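Local coordinates for protein SUMO-1 cysteine protease S273R (African swine fever virus pig/Kenya/KEN-50/1950, PDB 6LJ9) that probably acts as a cysteine protease that cuts the viral polyproteins pp220 and pp62 into core-shell proteins and cleaves host gasdermin D, at residues I223-S228 / S254-D259; Q229-P234 / E261-R266. All coordinates share one frame; numbering follows the deposited sequence.

In the fold
Both contacts belong to the Ulp1-like catalytic domain, and their segments alternate along the chain: 223-228 and 229-234 run without a break from the loop after strand 215-220 into helix 232-244, while 254-259 and 261-266 lead from the end of helix 249-254 into helix 259-269. The centres are about 11 Å apart. Contact 1 pairs the two loops, and contact 2 joins the start of helix 232-244 to helix 259-269. Gln226 OE1 lies 3.2 Å from Cys232 CA, and Ile257 CG2 packs 3.6 Å from Met262 CE. The two contacts thus span the chain from Gln226, predicted to bind substrate, to Cys232, the inferred nucleophile, and join it to residues 254-266.

Contact 1 of 2, residues I223-S228 / S254-D259; sequences IRHQRS and STRITD
Ile223 reaches with CD1 to the backbone where helix 249-254 ends, 3.4 Å from Ser254 C, while its CG2 sits over one face of the His225 imidazole. With CG beside the backbone N (chi1 -62°), that ring is laid against the other loop edge first: ND1 accepts from Ile257 N at 3.0 Å, the donor tilted somewhat from the ring plane, and CE1 lies 3.2 Å from Thr255 O. Its NE2 is bonded to Phe252 O, so both ring nitrogens are engaged by backbone.

Gln226 turns mostly away from the facing loop, but its CG comes 3.3 Å from Asp259 OD2. Its amide is held by Ser188 through OE1 and by Ser228 O through NE2. Beyond it, the extended Arg227 side chain lies across Arg256, the two guanidinium planes 37° apart and overlapping toward their rims. These like charges approach to 3.2 Å (Arg227 NE to Arg256 NH2) without a hydrogen bond. The opposite face of the Arg256 group looks onto His225 O. Asp259 sits close by, its OD1 forming a salt bridge with Arg256 NH2 at 3.6 Å.

The Asp259 carboxylate also gathers the end of the segment. Arg227 N donates almost straight (174°) to the syn lone pair of OD1 at 2.9 Å, whereas Ser228 N reaches OD2 from above the carboxylate plane; Ser228 OG lies 2.5 Å from Asp259 OD2, too short to be taken at face value. Two successive backbone NH groups are thus tied to one carboxylate at the start of helix 259-269, and that carboxylate probably offsets the charge of the two neighbouring arginines.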
# COMPACT_ATOMS: atom_id res chain seq x y z
N ILE B 223 -23.30 16.27 7.10
CA ILE B 223 -22.84 17.48 7.78
C ILE B 223 -22.49 18.53 6.74
O ILE B 223 -21.89 18.22 5.70
CB ILE B 223 -21.63 17.18 8.69
CG1 ILE B 223 -22.05 16.29 9.86
CG2 ILE B 223 -21.00 18.47 9.20
CD1 ILE B 223 -20.94 16.08 10.87
N ARG B 224 -22.87 19.78 7.02
CA ARG B 224 -22.40 20.93 6.25
C ARG B 224 -21.08 21.38 6.87
O ARG B 224 -21.05 22.19 7.80
CB ARG B 224 -23.44 22.04 6.24
CG ARG B 224 -22.98 23.32 5.56
CD ARG B 224 -24.10 24.34 5.48
NE ARG B 224 -23.61 25.66 5.09
CZ ARG B 224 -23.39 26.04 3.84
NH1 ARG B 224 -23.61 25.19 2.84
NH2 ARG B 224 -22.94 27.26 3.58
N HIS B 225 -19.98 20.85 6.35
CA HIS B 225 -18.67 21.18 6.90
C HIS B 225 -18.24 22.59 6.53
O HIS B 225 -17.73 23.33 7.37
CB HIS B 225 -17.62 20.17 6.41
CG HIS B 225 -17.89 18.76 6.84
ND1 HIS B 225 -17.58 18.30 8.10
CD2 HIS B 225 -18.41 17.71 6.17
CE1 HIS B 225 -17.92 17.03 8.20
NE2 HIS B 225 -18.42 16.64 7.04
N GLN B 226 -18.44 22.98 5.27
CA GLN B 226 -17.87 24.21 4.73
C GLN B 226 -18.80 25.39 5.01
O GLN B 226 -19.98 25.36 4.64
CB GLN B 226 -17.63 24.06 3.23
CG GLN B 226 -17.13 25.32 2.55
CD GLN B 226 -16.81 25.09 1.09
OE1 GLN B 226 -16.70 23.95 0.64
NE2 GLN B 226 -16.66 26.17 0.33
N ARG B 227 -18.25 26.42 5.65
CA ARG B 227 -18.94 27.69 5.81
C ARG B 227 -18.33 28.80 4.96
O ARG B 227 -18.95 29.86 4.82
CB ARG B 227 -18.93 28.12 7.29
CG ARG B 227 -19.74 27.22 8.20
CD ARG B 227 -19.63 27.65 9.65
NE ARG B 227 -20.18 26.66 10.56
CZ ARG B 227 -20.07 26.71 11.88
NH1 ARG B 227 -19.41 27.71 12.46
NH2 ARG B 227 -20.60 25.75 12.64
N SER B 228 -17.15 28.58 4.40
CA SER B 228 -16.53 29.55 3.51
C SER B 228 -17.02 29.33 2.08
O SER B 228 -17.78 28.40 1.79
CB SER B 228 -15.00 29.44 3.60
OG SER B 228 -14.54 28.18 3.15
N SER B 254 -20.12 12.27 11.07
CA SER B 254 -20.54 12.61 12.42
C SER B 254 -19.79 13.78 13.05
O SER B 254 -20.33 14.41 13.96
CB SER B 254 -20.40 11.39 13.34
OG SER B 254 -19.08 10.86 13.29
N THR B 255 -18.57 14.08 12.60
CA THR B 255 -17.76 15.14 13.19
C THR B 255 -17.45 16.19 12.14
O THR B 255 -17.05 15.85 11.02
CB THR B 255 -16.47 14.58 13.78
OG1 THR B 255 -16.78 13.51 14.69
CG2 THR B 255 -15.71 15.67 14.53
N ARG B 256 -17.63 17.46 12.50
CA ARG B 256 -17.44 18.54 11.55
C ARG B 256 -15.95 18.83 11.35
O ARG B 256 -15.15 18.75 12.28
CB ARG B 256 -18.15 19.81 12.02
CG ARG B 256 -18.04 20.97 11.04
CD ARG B 256 -18.77 22.22 11.51
NE ARG B 256 -18.65 23.28 10.52
CZ ARG B 256 -17.66 24.17 10.49
NH1 ARG B 256 -16.70 24.12 11.40
NH2 ARG B 256 -17.63 25.10 9.55
N ILE B 257 -15.59 19.16 10.11
CA ILE B 257 -14.23 19.53 9.74
C ILE B 257 -14.25 20.98 9.29
O ILE B 257 -14.98 21.34 8.35
CB ILE B 257 -13.68 18.61 8.64
CG1 ILE B 257 -13.66 17.16 9.13
CG2 ILE B 257 -12.29 19.04 8.23
CD1 ILE B 257 -13.14 16.18 8.11
N THR B 258 -13.46 21.82 9.96
CA THR B 258 -13.55 23.26 9.80
C THR B 258 -12.82 23.74 8.55
O THR B 258 -11.93 23.06 8.01
CB THR B 258 -12.98 23.97 11.03
OG1 THR B 258 -11.57 23.76 11.09
CG2 THR B 258 -13.62 23.42 12.30
N ASP B 259 -13.20 24.93 8.08
CA ASP B 259 -12.49 25.57 6.98
C ASP B 259 -11.08 25.96 7.38
O ASP B 259 -10.18 26.00 6.52
CB ASP B 259 -13.26 26.80 6.49
CG ASP B 259 -14.67 26.46 6.02
OD1 ASP B 259 -15.57 26.31 6.87
OD2 ASP B 259 -14.87 26.36 4.79

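Contact 2 of 2, residues Q229-P234 / E261-R266; sequences QTECGP and EMYKFR
Glu231 and Arg266 form a buried salt bridge between the N-cap of helix 232-244 and helix 259-269. The guanidinium grips the carboxylate side-on with two nitrogens, one to each oxygen. Its NE donates to the syn lone pair of Glu231 OE1 at 2.9 Å, nearly within the guanidinium plane, while NH2 reaches OE2 at 3.0 Å from above the carboxylate plane. The two flat groups are turned 51° from each other. A bend at chi2 (-55°) of Glu231 folds the acid back to meet the long, extended arginine.

Further hydrogen bonds steady both partners. Thr230 OG1 donates to the anti lone pair of Glu231 OE2 at 2.6 Å, and Thr85 also bonds to both of these atoms. Arg266 NH1 is taken up by the backbone oxygens of Pro81 and Gly86.

Van der Waals packing lines the ion pair. Pro234 CG lies over one face of the Arg266 guanidinium, 3.6 Å above its plane and toward the rim, and Pro234 CB meets Met262 CB at 4.3 Å. Separately, Pro234 O approaches the Phe265 ring obliquely, 3.8 Å from Phe265 CD2, and that ring stacks edge-to-face with Phe238 of helix 232-244.

Several donors converge on one buried carboxylate, which probably keeps Glu231 ionised and fixes the residue immediately before the inferred nucleophile Cys232 against helix 259-269.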
# COMPACT_ATOMS: atom_id res chain seq x y z
N GLN B 229 -16.58 30.19 1.17
CA GLN B 229 -16.92 30.09 -0.24
C GLN B 229 -15.73 29.65 -1.09
O GLN B 229 -15.79 29.75 -2.32
CB GLN B 229 -17.45 31.43 -0.76
CG GLN B 229 -18.68 31.94 -0.04
CD GLN B 229 -19.10 33.32 -0.52
OE1 GLN B 229 -18.33 34.00 -1.21
NE2 GLN B 229 -20.31 33.73 -0.17
N THR B 230 -14.66 29.16 -0.46
CA THR B 230 -13.39 28.97 -1.16
C THR B 230 -12.75 27.60 -0.99
O THR B 230 -11.91 27.23 -1.81
CB THR B 230 -12.37 30.02 -0.71
OG1 THR B 230 -12.14 29.89 0.70
CG2 THR B 230 -12.86 31.42 -1.00
N GLU B 231 -13.10 26.84 0.05
CA GLU B 231 -12.32 25.66 0.43
C GLU B 231 -12.93 24.35 -0.04
O GLU B 231 -12.52 23.29 0.44
CB GLU B 231 -12.13 25.64 1.94
CG GLU B 231 -11.53 26.92 2.50
CD GLU B 231 -10.22 27.28 1.83
OE1 GLU B 231 -9.27 26.48 1.91
OE2 GLU B 231 -10.15 28.36 1.21
N CYS B 232 -13.88 24.39 -0.98
CA CYS B 232 -14.46 23.14 -1.48
C CYS B 232 -13.42 22.30 -2.20
O CYS B 232 -13.50 21.06 -2.18
CB CYS B 232 -15.63 23.44 -2.41
SG CYS B 232 -15.24 24.55 -3.78
N GLY B 233 -12.44 22.93 -2.83
CA GLY B 233 -11.34 22.23 -3.45
C GLY B 233 -10.50 21.48 -2.44
O GLY B 233 -10.33 20.26 -2.54
N PRO B 234 -9.95 22.19 -1.45
CA PRO B 234 -9.22 21.50 -0.38
C PRO B 234 -10.06 20.47 0.36
O PRO B 234 -9.53 19.44 0.79
CB PRO B 234 -8.79 22.64 0.54
CG PRO B 234 -8.67 23.81 -0.36
CD PRO B 234 -9.76 23.65 -1.38
N GLU B 261 -9.03 24.17 9.28
CA GLU B 261 -8.22 22.97 9.07
C GLU B 261 -7.96 22.73 7.59
O GLU B 261 -6.89 22.23 7.22
CB GLU B 261 -8.91 21.76 9.69
CG GLU B 261 -8.17 21.15 10.87
CD GLU B 261 -8.99 20.10 11.58
OE1 GLU B 261 -10.17 20.37 11.89
OE2 GLU B 261 -8.47 18.99 11.82
N MSE B 262 -8.91 23.08 6.73
CA MSE B 262 -8.74 22.86 5.29
C MSE B 262 -7.85 23.93 4.67
O MSE B 262 -7.16 23.67 3.68
CB MSE B 262 -10.10 22.84 4.60
CG MSE B 262 -11.00 21.71 5.06
SE MSE B 262 -10.32 19.94 4.62
CE MSE B 262 -9.30 19.55 6.24
N TYR B 263 -7.87 25.14 5.24
CA TYR B 263 -6.96 26.17 4.78
C TYR B 263 -5.52 25.81 5.11
O TYR B 263 -4.60 26.08 4.33
CB TYR B 263 -7.33 27.52 5.39
CG TYR B 263 -6.46 28.66 4.90
CD1 TYR B 263 -6.66 29.24 3.65
CD2 TYR B 263 -5.43 29.16 5.69
CE1 TYR B 263 -5.87 30.27 3.20
CE2 TYR B 263 -4.63 30.20 5.25
CZ TYR B 263 -4.85 30.75 4.00
OH TYR B 263 -4.06 31.78 3.56
N LYS B 264 -5.30 25.20 6.28
CA LYS B 264 -3.97 24.70 6.61
C LYS B 264 -3.58 23.52 5.74
O LYS B 264 -2.39 23.27 5.52
CB LYS B 264 -3.90 24.32 8.09
CG LYS B 264 -4.02 25.50 9.05
CD LYS B 264 -3.97 25.03 10.50
CE LYS B 264 -4.05 26.20 11.46
NZ LYS B 264 -4.08 25.75 12.88
N PHE B 265 -4.58 22.77 5.24
CA PHE B 265 -4.29 21.65 4.35
C PHE B 265 -3.74 22.11 3.01
O PHE B 265 -3.13 21.31 2.29
CB PHE B 265 -5.56 20.82 4.15
CG PHE B 265 -5.34 19.57 3.34
CD1 PHE B 265 -4.46 18.59 3.79
CD2 PHE B 265 -6.01 19.36 2.15
CE1 PHE B 265 -4.26 17.44 3.05
CE2 PHE B 265 -5.81 18.21 1.41
CZ PHE B 265 -4.93 17.25 1.87
N ARG B 266 -3.94 23.38 2.65
CA ARG B 266 -3.33 23.91 1.43
C ARG B 266 -1.81 23.84 1.49
O ARG B 266 -1.16 23.63 0.46
CB ARG B 266 -3.78 25.36 1.20
CG ARG B 266 -5.25 25.52 0.85
CD ARG B 266 -5.63 26.99 0.78
NE ARG B 266 -7.01 27.19 0.31
CZ ARG B 266 -7.34 27.45 -0.95
NH1 ARG B 266 -6.40 27.56 -1.87
NH2 ARG B 266 -8.61 27.62 -1.28